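Pectinesterase (Sitophilus oryzae, PDB 4PMH) hydrolyses the methyl esters of pectin, releasing methanol and polygalacturonate, and probably takes part in the digestion of plant cell walls by the rice weevil. Local coordinates at residues Gly74-Lys86 / Val120-Tyr134. Sequence-based numbering, arbitrary orientation.
Sequences GTYQEVVYIPNTK and VGSLFNSADPAYSMY
At one edge of a four-stranded parallel sheet in the right-handed parallel beta-helix of this pectinesterase, Val79, Tyr81 and Pro83 pack against Val120, Leu123, Phe124, Ala130 and Met133. Strand 80-82 ends that sheet, and the chain leaving helix 113-120 and entering helix 131-138 closes over it by apolar packing, away from the annotated active-site residues. Tyr81 occupies the middle. Its CG stands anti to the carbonyl carbon (chi1 -73°), which places the ring between Phe124 and Met133. The Phe124 ring lies roughly parallel to it, the planes 29° apart, but is slid so far aside that contact narrows to one rim, where Phe124 CZ comes 3.4 Å from Tyr81 CD2. Met133 makes an oblique Met-aromatic contact, its SD 5.2 Å from the centroid of the Tyr81 ring and 44° off the ring normal. The bent end of its chain brings CE to 3.7 Å from both CB and CG of Tyr81, while Ala130, the N-cap residue of helix 131-138, sets its methyl against that same CB. At the far end of the ring, Tyr81 OH is hydrogen-bonded to Tyr116 OH, which gives the phenol a polar partner. Val79 CG1 meets Val120 CG1 at 3.9 Å, while CG2 lies at the edge of the Phe124 ring, near its plane, and also touches Leu123 CD1. That Leu123 methyl lies against Glu78 CB and covers Val79 N, a buried amide with no hydrogen-bonding partner in the model. The carboxylate of Glu78 turns to helix 51-61, where OE1 accepts from Ile51 N. Past the strand, Pro83 CG meets Pro129 O at 3.7 Å in the turn ahead of helix 131-138, while Pro83 CA lies 3.8 Å from Met133 SD in the helix's first turn.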
loop_
_atom_site.group_PDB
_atom_site.type_symbol
_atom_site.label_atom_id
_atom_site.label_comp_id
_atom_site.label_asym_id
_atom_site.label_seq_id
_atom_site.Cartn_x
_atom_site.Cartn_y
_atom_site.Cartn_z
ATOM N N GLY A 74 -3.943 22.801 0.013
ATOM C CA GLY A 74 -5.157 22.918 0.819
ATOM C C GLY A 74 -5.518 21.610 1.494
ATOM O O GLY A 74 -4.827 20.608 1.336
ATOM N N THR A 75 -6.591 21.626 2.268
ATOM C CA THR A 75 -7.112 20.417 2.882
ATOM C C THR A 75 -8.450 20.126 2.228
ATOM O O THR A 75 -9.326 20.986 2.194
ATOM C CB THR A 75 -7.301 20.565 4.397
ATOM O OG1 THR A 75 -6.041 20.864 5.027
ATOM C CG2 THR A 75 -7.880 19.286 4.997
ATOM N N TYR A 76 -8.590 18.909 1.703
ATOM C CA TYR A 76 -9.776 18.447 0.980
ATOM C C TYR A 76 -10.433 17.255 1.693
ATOM O O TYR A 76 -9.818 16.209 1.801
ATOM C CB TYR A 76 -9.354 18.020 -0.415
ATOM C CG TYR A 76 -8.776 19.151 -1.238
ATOM C CD1 TYR A 76 -7.431 19.521 -1.123
ATOM C CD2 TYR A 76 -9.568 19.846 -2.142
ATOM C CE1 TYR A 76 -6.896 20.560 -1.888
ATOM C CE2 TYR A 76 -9.051 20.895 -2.901
ATOM C CZ TYR A 76 -7.708 21.249 -2.773
ATOM O OH TYR A 76 -7.212 22.291 -3.539
ATOM N N GLN A 77 -11.652 17.427 2.196
ATOM C CA GLN A 77 -12.350 16.340 2.878
ATOM C C GLN A 77 -13.306 15.641 1.915
ATOM O O GLN A 77 -14.504 15.910 1.859
ATOM C CB GLN A 77 -13.033 16.856 4.146
ATOM C CG GLN A 77 -12.001 17.429 5.110
ATOM C CD GLN A 77 -12.633 18.066 6.310
ATOM O OE1 GLN A 77 -13.069 17.382 7.234
ATOM N NE2 GLN A 77 -12.705 19.385 6.299
ATOM N N GLU A 78 -12.723 14.733 1.145
ATOM C CA GLU A 78 -13.409 14.063 0.068
ATOM C C GLU A 78 -12.683 12.800 -0.319
ATOM O O GLU A 78 -11.546 12.604 0.068
ATOM C CB GLU A 78 -13.509 14.979 -1.167
ATOM C CG GLU A 78 -12.353 15.934 -1.367
ATOM C CD GLU A 78 -12.720 17.122 -2.276
ATOM O OE1 GLU A 78 -12.713 16.943 -3.499
ATOM O OE2 GLU A 78 -12.986 18.238 -1.782
ATOM N N VAL A 79 -13.373 11.942 -1.052
ATOM C CA VAL A 79 -12.731 10.836 -1.751
ATOM C C VAL A 79 -12.297 11.251 -3.149
ATOM O O VAL A 79 -12.769 12.263 -3.693
ATOM C CB VAL A 79 -13.643 9.607 -1.877
ATOM C CG1 VAL A 79 -13.918 9.006 -0.511
ATOM C CG2 VAL A 79 -14.933 9.932 -2.618
ATOM N N VAL A 80 -11.406 10.452 -3.723
ATOM C CA VAL A 80 -11.002 10.564 -5.132
ATOM C C VAL A 80 -11.049 9.165 -5.724
ATOM O O VAL A 80 -10.329 8.270 -5.263
ATOM C CB VAL A 80 -9.581 11.137 -5.262
ATOM C CG1 VAL A 80 -9.195 11.312 -6.727
ATOM C CG2 VAL A 80 -9.467 12.448 -4.506
ATOM N N TYR A 81 -11.932 8.965 -6.701
ATOM C CA TYR A 81 -12.158 7.667 -7.309
ATOM C C TYR A 81 -11.711 7.765 -8.754
ATOM O O TYR A 81 -12.211 8.613 -9.507
ATOM C CB TYR A 81 -13.634 7.263 -7.282
ATOM C CG TYR A 81 -14.222 6.853 -5.939
ATOM C CD1 TYR A 81 -13.448 6.744 -4.797
ATOM C CD2 TYR A 81 -15.578 6.542 -5.831
ATOM C CE1 TYR A 81 -14.010 6.373 -3.589
ATOM C CE2 TYR A 81 -16.148 6.143 -4.628
ATOM C CZ TYR A 81 -15.358 6.069 -3.512
ATOM O OH TYR A 81 -15.916 5.700 -2.304
ATOM N N ILE A 82 -10.760 6.912 -9.124
ATOM C CA ILE A 82 -10.337 6.782 -10.527
ATOM C C ILE A 82 -10.863 5.463 -11.061
ATOM O O ILE A 82 -10.283 4.422 -10.790
ATOM C CB ILE A 82 -8.802 6.803 -10.739
ATOM C CG1 ILE A 82 -8.097 7.841 -9.863
ATOM C CG2 ILE A 82 -8.494 6.964 -12.225
ATOM C CD1 ILE A 82 -8.229 9.285 -10.274
ATOM N N PRO A 83 -11.981 5.488 -11.810
ATOM C CA PRO A 83 -12.500 4.274 -12.423
ATOM C C PRO A 83 -11.641 3.848 -13.614
ATOM O O PRO A 83 -10.853 4.635 -14.116
ATOM C CB PRO A 83 -13.896 4.693 -12.883
ATOM C CG PRO A 83 -13.727 6.125 -13.234
ATOM C CD PRO A 83 -12.740 6.673 -12.239
ATOM N N ASN A 84 -11.825 2.619 -14.072
ATOM C CA ASN A 84 -11.024 2.098 -15.185
ATOM C C ASN A 84 -11.197 2.990 -16.416
ATOM O O ASN A 84 -12.312 3.376 -16.746
ATOM C CB ASN A 84 -11.407 0.654 -15.508
ATOM C CG ASN A 84 -10.286 -0.116 -16.220
ATOM O OD1 ASN A 84 -9.316 0.457 -16.714
ATOM N ND2 ASN A 84 -10.430 -1.424 -16.272
ATOM N N THR A 85 -10.085 3.357 -17.044
ATOM C CA THR A 85 -10.085 4.247 -18.195
ATOM C C THR A 85 -8.769 4.054 -18.930
ATOM O O THR A 85 -7.806 3.609 -18.341
ATOM C CB THR A 85 -10.213 5.739 -17.785
ATOM O OG1 THR A 85 -10.017 6.581 -18.925
ATOM C CG2 THR A 85 -9.170 6.139 -16.725
ATOM N N LYS A 86 -8.736 4.384 -20.211
ATOM C CA LYS A 86 -7.497 4.320 -21.004
ATOM C C LYS A 86 -6.774 5.659 -20.999
ATOM O O LYS A 86 -5.692 5.773 -21.578
ATOM C CB LYS A 86 -7.782 3.938 -22.466
ATOM C CG LYS A 86 -8.694 2.735 -22.682
ATOM C CD LYS A 86 -8.170 1.488 -21.990
ATOM C CE LYS A 86 -8.792 0.219 -22.574
ATOM N NZ LYS A 86 -8.101 -0.213 -23.832
ATOM N N VAL A 120 -19.870 11.541 1.452
ATOM C CA VAL A 120 -19.313 11.688 0.078
ATOM C C VAL A 120 -20.333 11.756 -1.062
ATOM O O VAL A 120 -19.961 12.000 -2.225
ATOM C CB VAL A 120 -18.331 10.545 -0.239
ATOM C CG1 VAL A 120 -17.282 10.428 0.863
ATOM C CG2 VAL A 120 -19.069 9.229 -0.428
ATOM N N GLY A 121 -21.613 11.565 -0.734
ATOM C CA GLY A 121 -22.628 11.395 -1.749
ATOM C C GLY A 121 -22.732 12.572 -2.695
ATOM O O GLY A 121 -22.993 12.395 -3.896
ATOM N N SER A 122 -22.506 13.776 -2.169
ATOM C CA SER A 122 -22.599 14.981 -2.979
ATOM C C SER A 122 -21.468 15.110 -4.002
ATOM O O SER A 122 -21.472 16.032 -4.804
ATOM C CB SER A 122 -22.672 16.236 -2.097
ATOM O OG SER A 122 -21.504 16.398 -1.301
ATOM N N LEU A 123 -20.523 14.186 -4.006
ATOM C CA LEU A 123 -19.482 14.192 -5.032
ATOM C C LEU A 123 -19.912 13.477 -6.316
ATOM O O LEU A 123 -19.196 13.550 -7.326
ATOM C CB LEU A 123 -18.200 13.555 -4.490
ATOM C CG LEU A 123 -17.537 14.337 -3.360
ATOM C CD1 LEU A 123 -16.519 13.458 -2.653
ATOM C CD2 LEU A 123 -16.885 15.611 -3.892
ATOM N N PHE A 124 -21.067 12.799 -6.285
ATOM C CA PHE A 124 -21.413 11.853 -7.344
ATOM C C PHE A 124 -22.823 12.053 -7.912
ATOM O O PHE A 124 -23.809 12.060 -7.170
ATOM C CB PHE A 124 -21.215 10.414 -6.852
ATOM C CG PHE A 124 -19.803 10.118 -6.441
ATOM C CD1 PHE A 124 -18.832 9.834 -7.396
ATOM C CD2 PHE A 124 -19.446 10.115 -5.111
ATOM C CE1 PHE A 124 -17.528 9.575 -7.030
ATOM C CE2 PHE A 124 -18.150 9.851 -4.725
ATOM C CZ PHE A 124 -17.182 9.574 -5.684
ATOM N N ASN A 125 -22.887 12.273 -9.222
ATOM C CA ASN A 125 -24.149 12.217 -9.970
ATOM C C ASN A 125 -24.210 10.893 -10.741
ATOM O O ASN A 125 -23.169 10.343 -11.148
ATOM C CB ASN A 125 -24.263 13.441 -10.910
ATOM C CG ASN A 125 -25.528 13.432 -11.760
ATOM O OD1 ASN A 125 -25.606 12.713 -12.751
ATOM N ND2 ASN A 125 -26.508 14.267 -11.400
ATOM N N SER A 126 -25.420 10.381 -10.955
ATOM C CA SER A 126 -25.603 9.072 -11.609
ATOM C C SER A 126 -25.041 8.988 -13.031
ATOM O O SER A 126 -24.796 7.894 -13.542
ATOM C CB SER A 126 -27.090 8.683 -11.604
ATOM O OG SER A 126 -27.818 9.627 -12.352
ATOM N N ALA A 127 -24.835 10.136 -13.666
ATOM C CA ALA A 127 -24.191 10.201 -14.983
ATOM C C ALA A 127 -22.669 10.157 -14.968
ATOM O O ALA A 127 -22.066 9.973 -16.027
ATOM C CB ALA A 127 -24.643 11.458 -15.714
ATOM N N ASP A 128 -22.046 10.332 -13.800
ATOM C CA ASP A 128 -20.572 10.463 -13.706
ATOM C C ASP A 128 -19.805 9.113 -13.796
ATOM O O ASP A 128 -20.268 8.080 -13.302
ATOM C CB ASP A 128 -20.172 11.192 -12.408
ATOM C CG ASP A 128 -20.723 12.620 -12.318
ATOM O OD1 ASP A 128 -20.990 13.239 -13.370
ATOM O OD2 ASP A 128 -20.874 13.151 -11.184
ATOM N N PRO A 129 -18.600 9.129 -14.406
ATOM C CA PRO A 129 -17.850 7.899 -14.662
ATOM C C PRO A 129 -17.511 7.042 -13.445
ATOM O O PRO A 129 -17.401 5.838 -13.597
ATOM C CB PRO A 129 -16.572 8.387 -15.366
ATOM C CG PRO A 129 -16.500 9.847 -15.094
ATOM C CD PRO A 129 -17.909 10.316 -14.939
ATOM N N ALA A 130 -17.373 7.622 -12.256
ATOM C CA ALA A 130 -17.112 6.811 -11.042
ATOM C C ALA A 130 -18.366 6.473 -10.227
ATOM O O ALA A 130 -18.259 5.994 -9.077
ATOM C CB ALA A 130 -16.090 7.498 -10.147
ATOM N N TYR A 131 -19.548 6.683 -10.810
ATOM C CA TYR A 131 -20.790 6.522 -10.058
ATOM C C TYR A 131 -20.983 5.074 -9.588
ATOM O O TYR A 131 -21.430 4.836 -8.460
ATOM C CB TYR A 131 -22.003 7.000 -10.877
ATOM C CG TYR A 131 -23.294 6.934 -10.084
ATOM C CD1 TYR A 131 -23.637 7.940 -9.196
ATOM C CD2 TYR A 131 -24.138 5.843 -10.191
ATOM C CE1 TYR A 131 -24.807 7.867 -8.449
ATOM C CE2 TYR A 131 -25.310 5.766 -9.451
ATOM C CZ TYR A 131 -25.631 6.772 -8.588
ATOM O OH TYR A 131 -26.796 6.704 -7.862
ATOM N N SER A 132 -20.626 4.114 -10.436
ATOM C CA SER A 132 -20.777 2.699 -10.082
ATOM C C SER A 132 -19.919 2.323 -8.863
ATOM O O SER A 132 -20.364 1.562 -7.996
ATOM C CB SER A 132 -20.477 1.793 -11.276
ATOM O OG SER A 132 -19.213 2.104 -11.861
ATOM N N MET A 133 -18.716 2.887 -8.762
ATOM C CA MET A 133 -17.906 2.678 -7.553
ATOM C C MET A 133 -18.639 3.218 -6.321
ATOM O O MET A 133 -18.798 2.506 -5.337
ATOM C CB MET A 133 -16.530 3.341 -7.667
ATOM C CG MET A 133 -15.626 2.714 -8.710
ATOM S SD MET A 133 -14.137 3.694 -9.013
ATOM C CE MET A 133 -13.284 3.553 -7.445
ATOM N N TYR A 134 -19.070 4.478 -6.386
ATOM C CA TYR A 134 -19.801 5.105 -5.266
ATOM C C TYR A 134 -21.058 4.299 -4.894
ATOM O O TYR A 134 -21.282 3.936 -3.710
ATOM C CB TYR A 134 -20.136 6.577 -5.588
ATOM C CG TYR A 134 -21.278 7.118 -4.752
ATOM C CD1 TYR A 134 -21.105 7.388 -3.399
ATOM C CD2 TYR A 134 -22.540 7.309 -5.300
ATOM C CE1 TYR A 134 -22.150 7.849 -2.613
ATOM C CE2 TYR A 134 -23.596 7.778 -4.519
ATOM C CZ TYR A 134 -23.393 8.040 -3.175
ATOM O OH TYR A 134 -24.430 8.519 -2.383
#